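Local structure of L-amino acid deaminase (5I39) at residues Ile358-Val368 and Ser383-Leu391. The protein is a membrane-bound, FAD-containing flavoprotein that probably acts as an oxidoreductase, deaminating L-amino acids oxidatively. Numbering follows the deposited sequence.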
loop_
_atom_site.group_PDB
_atom_site.type_symbol
_atom_site.label_atom_id
_atom_site.label_comp_id
_atom_site.label_asym_id
_atom_site.label_seq_id
_atom_site.Cartn_x
_atom_site.Cartn_y
_atom_site.Cartn_z
ATOM N N ILE A 358 5.142 -7.608 10.643
ATOM C CA ILE A 358 4.430 -6.741 11.577
ATOM C C ILE A 358 4.661 -7.426 12.910
ATOM O O ILE A 358 4.020 -8.433 13.203
ATOM C CB ILE A 358 2.919 -6.657 11.272
ATOM C CG1 ILE A 358 2.667 -6.205 9.827
ATOM C CG2 ILE A 358 2.245 -5.697 12.248
ATOM C CD1 ILE A 358 1.287 -6.567 9.313
ATOM N N SER A 359 5.604 -6.923 13.700
ATOM C CA SER A 359 6.192 -7.755 14.743
ATOM C C SER A 359 6.824 -6.985 15.879
ATOM O O SER A 359 7.362 -5.899 15.687
ATOM C CB SER A 359 7.271 -8.641 14.109
ATOM O OG SER A 359 7.741 -9.637 15.003
ATOM N N GLU A 360 6.789 -7.597 17.063
ATOM C CA GLU A 360 7.675 -7.214 18.147
ATOM C C GLU A 360 9.100 -7.630 17.803
ATOM O O GLU A 360 9.334 -8.473 16.933
ATOM C CB GLU A 360 7.266 -7.891 19.453
ATOM C CG GLU A 360 5.886 -7.508 19.953
ATOM C CD GLU A 360 5.565 -8.129 21.298
ATOM O OE1 GLU A 360 6.265 -7.809 22.282
ATOM O OE2 GLU A 360 4.617 -8.936 21.375
ATOM N N VAL A 361 10.041 -7.030 18.520
ATOM C CA VAL A 361 11.461 -7.322 18.380
ATOM C C VAL A 361 11.942 -7.665 19.783
ATOM O O VAL A 361 12.049 -6.786 20.638
ATOM C CB VAL A 361 12.227 -6.119 17.787
ATOM C CG1 VAL A 361 13.720 -6.411 17.679
ATOM C CG2 VAL A 361 11.669 -5.762 16.416
ATOM N N LYS A 362 12.219 -8.944 20.022
ATOM C CA LYS A 362 12.593 -9.420 21.364
ATOM C C LYS A 362 13.855 -8.740 21.915
ATOM O O LYS A 362 13.976 -8.539 23.118
ATOM C CB LYS A 362 12.722 -10.953 21.404
ATOM C CG LYS A 362 13.852 -11.560 20.579
ATOM C CD LYS A 362 13.883 -13.085 20.665
ATOM C CE LYS A 362 12.661 -13.740 20.034
ATOM N NZ LYS A 362 12.816 -15.213 19.872
ATOM N N GLU A 363 14.762 -8.353 21.022
ATOM C CA GLU A 363 16.000 -7.667 21.393
ATOM C C GLU A 363 15.763 -6.249 21.943
ATOM O O GLU A 363 16.594 -5.725 22.687
ATOM C CB GLU A 363 16.949 -7.600 20.187
ATOM C CG GLU A 363 17.446 -8.957 19.682
ATOM C CD GLU A 363 16.515 -9.650 18.692
ATOM O OE1 GLU A 363 15.356 -9.213 18.504
ATOM O OE2 GLU A 363 16.945 -10.661 18.104
ATOM N N TYR A 364 14.639 -5.639 21.565
ATOM C CA TYR A 364 14.299 -4.267 21.952
ATOM C C TYR A 364 12.844 -4.152 22.398
ATOM O O TYR A 364 11.987 -3.742 21.615
ATOM C CB TYR A 364 14.575 -3.314 20.784
ATOM C CG TYR A 364 16.036 -3.275 20.422
ATOM C CD1 TYR A 364 16.918 -2.424 21.086
ATOM C CD2 TYR A 364 16.552 -4.130 19.447
ATOM C CE1 TYR A 364 18.267 -2.405 20.770
ATOM C CE2 TYR A 364 17.902 -4.124 19.131
ATOM C CZ TYR A 364 18.754 -3.258 19.795
ATOM O OH TYR A 364 20.094 -3.240 19.489
ATOM N N PRO A 365 12.553 -4.509 23.664
ATOM C CA PRO A 365 11.230 -4.237 24.228
ATOM C C PRO A 365 10.833 -2.771 24.020
ATOM O O PRO A 365 11.658 -1.878 24.208
ATOM C CB PRO A 365 11.413 -4.556 25.714
ATOM C CG PRO A 365 12.486 -5.583 25.736
ATOM C CD PRO A 365 13.423 -5.215 24.624
ATOM N N GLY A 366 9.595 -2.549 23.587
ATOM C CA GLY A 366 9.111 -1.211 23.233
ATOM C C GLY A 366 9.307 -0.822 21.775
ATOM O O GLY A 366 8.917 0.273 21.381
ATOM N N LEU A 367 9.906 -1.706 20.975
ATOM C CA LEU A 367 10.102 -1.464 19.546
ATOM C C LEU A 367 9.298 -2.469 18.736
ATOM O O LEU A 367 9.336 -3.668 19.002
ATOM C CB LEU A 367 11.584 -1.548 19.168
ATOM C CG LEU A 367 11.914 -1.133 17.720
ATOM C CD1 LEU A 367 13.247 -0.400 17.652
ATOM C CD2 LEU A 367 11.915 -2.314 16.765
ATOM N N VAL A 368 8.578 -1.973 17.735
ATOM C CA VAL A 368 7.870 -2.825 16.793
ATOM C C VAL A 368 8.231 -2.420 15.374
ATOM O O VAL A 368 8.682 -1.295 15.126
ATOM C CB VAL A 368 6.340 -2.799 17.007
ATOM C CG1 VAL A 368 5.985 -3.372 18.369
ATOM C CG2 VAL A 368 5.780 -1.392 16.868
ATOM N N SER A 383 -2.848 -3.138 9.388
ATOM C CA SER A 383 -1.492 -3.317 9.917
ATOM C C SER A 383 -1.128 -2.198 10.896
ATOM O O SER A 383 -0.389 -2.441 11.840
ATOM C CB SER A 383 -0.443 -3.489 8.823
ATOM O OG SER A 383 -0.334 -2.345 8.021
ATOM N N ALA A 384 -1.682 -0.999 10.710
ATOM C CA ALA A 384 -1.513 0.082 11.688
ATOM C C ALA A 384 -2.068 -0.310 13.055
ATOM O O ALA A 384 -1.404 -0.139 14.080
ATOM C CB ALA A 384 -2.201 1.344 11.203
ATOM N N GLU A 385 -3.294 -0.826 13.066
ATOM C CA GLU A 385 -3.911 -1.267 14.315
ATOM C C GLU A 385 -3.118 -2.400 14.961
ATOM O O GLU A 385 -2.870 -2.378 16.170
ATOM C CB GLU A 385 -5.355 -1.700 14.103
ATOM C CG GLU A 385 -6.046 -2.077 15.407
ATOM C CD GLU A 385 -7.491 -2.487 15.251
ATOM O OE1 GLU A 385 -8.004 -2.490 14.121
ATOM O OE2 GLU A 385 -8.114 -2.823 16.275
ATOM N N LEU A 386 -2.744 -3.397 14.162
ATOM C CA LEU A 386 -1.978 -4.529 14.678
ATOM C C LEU A 386 -0.632 -4.089 15.253
ATOM O O LEU A 386 -0.223 -4.577 16.305
ATOM C CB LEU A 386 -1.774 -5.599 13.602
ATOM C CG LEU A 386 -1.013 -6.853 14.061
ATOM C CD1 LEU A 386 -1.674 -7.548 15.251
ATOM C CD2 LEU A 386 -0.875 -7.812 12.894
ATOM N N THR A 387 0.043 -3.172 14.568
ATOM C CA THR A 387 1.327 -2.659 15.035
ATOM C C THR A 387 1.175 -1.999 16.401
ATOM O O THR A 387 1.968 -2.247 17.311
ATOM C CB THR A 387 1.910 -1.667 14.021
ATOM O OG1 THR A 387 2.162 -2.348 12.789
ATOM C CG2 THR A 387 3.209 -1.070 14.512
ATOM N N ALA A 388 0.155 -1.160 16.540
ATOM C CA ALA A 388 -0.129 -0.514 17.816
ATOM C C ALA A 388 -0.493 -1.538 18.898
ATOM O O ALA A 388 -0.030 -1.423 20.034
ATOM C CB ALA A 388 -1.227 0.525 17.653
ATOM N N ASP A 389 -1.295 -2.543 18.545
ATOM C CA ASP A 389 -1.645 -3.614 19.487
ATOM C C ASP A 389 -0.388 -4.315 20.001
ATOM O O ASP A 389 -0.242 -4.545 21.203
ATOM C CB ASP A 389 -2.549 -4.671 18.837
ATOM C CG ASP A 389 -3.935 -4.156 18.480
ATOM O OD1 ASP A 389 -4.361 -3.106 19.000
ATOM O OD2 ASP A 389 -4.600 -4.836 17.671
ATOM N N LEU A 390 0.517 -4.653 19.087
ATOM C CA LEU A 390 1.763 -5.324 19.463
ATOM C C LEU A 390 2.646 -4.436 20.328
ATOM O O LEU A 390 3.201 -4.896 21.325
ATOM C CB LEU A 390 2.531 -5.781 18.225
ATOM C CG LEU A 390 1.882 -6.901 17.409
ATOM C CD1 LEU A 390 2.690 -7.145 16.146
ATOM C CD2 LEU A 390 1.755 -8.187 18.204
ATOM N N LEU A 391 2.753 -3.161 19.966
ATOM C CA LEU A 391 3.537 -2.207 20.750
ATOM C C LEU A 391 3.033 -2.112 22.187
ATOM O O LEU A 391 3.821 -2.086 23.130
ATOM C CB LEU A 391 3.483 -0.822 20.099
ATOM C CG LEU A 391 4.244 0.313 20.800
ATOM C CD1 LEU A 391 5.745 0.051 20.811
ATOM C CD2 LEU A 391 3.928 1.643 20.136
HETATM O O HOH W 1 2.415 -7.327 22.283
#
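I358 lays its two branches over helix 376-392, CG2 against L386 and T387 and CD1 against S383 CB (3.6 Å). The helix packs here on one face of the Rossmann-type FAD-binding sheet, along the antiparallel hairpin of strands 357-360 and 367-371. Strand 358-360 and helix segment 383-391 run almost parallel, their axes approaching to 8.1 Å and 5° off alignment. With CG1 of I358 beside the backbone N (chi1 -56°), the longer branch carries CD1 to S383, while CG2 meets T387 OG1 at 3.4 Å. That hydroxyl donates to S383 O at 2.7 Å; the same carbonyl receives T387 N from the opposite face of its plane. Farther along, L390 CD1 rests on the backbone of I358. On the neighbouring strand V368 spans one helical turn: CG2 touches T387 CG2 (3.5 Å), while CG1 lies against L391 CA and N. At the N-terminal end of the segment, S383 also packs on L48, an FAD-binding residue, though its own side chain stays about 8 Å from the cofactor. Toward the solvent a water donates to L390 O at 2.7 Å and, weakly, to E360 OE2, while the methyl CD1 of L391 packs closely on G366 O, at 3.2 Å.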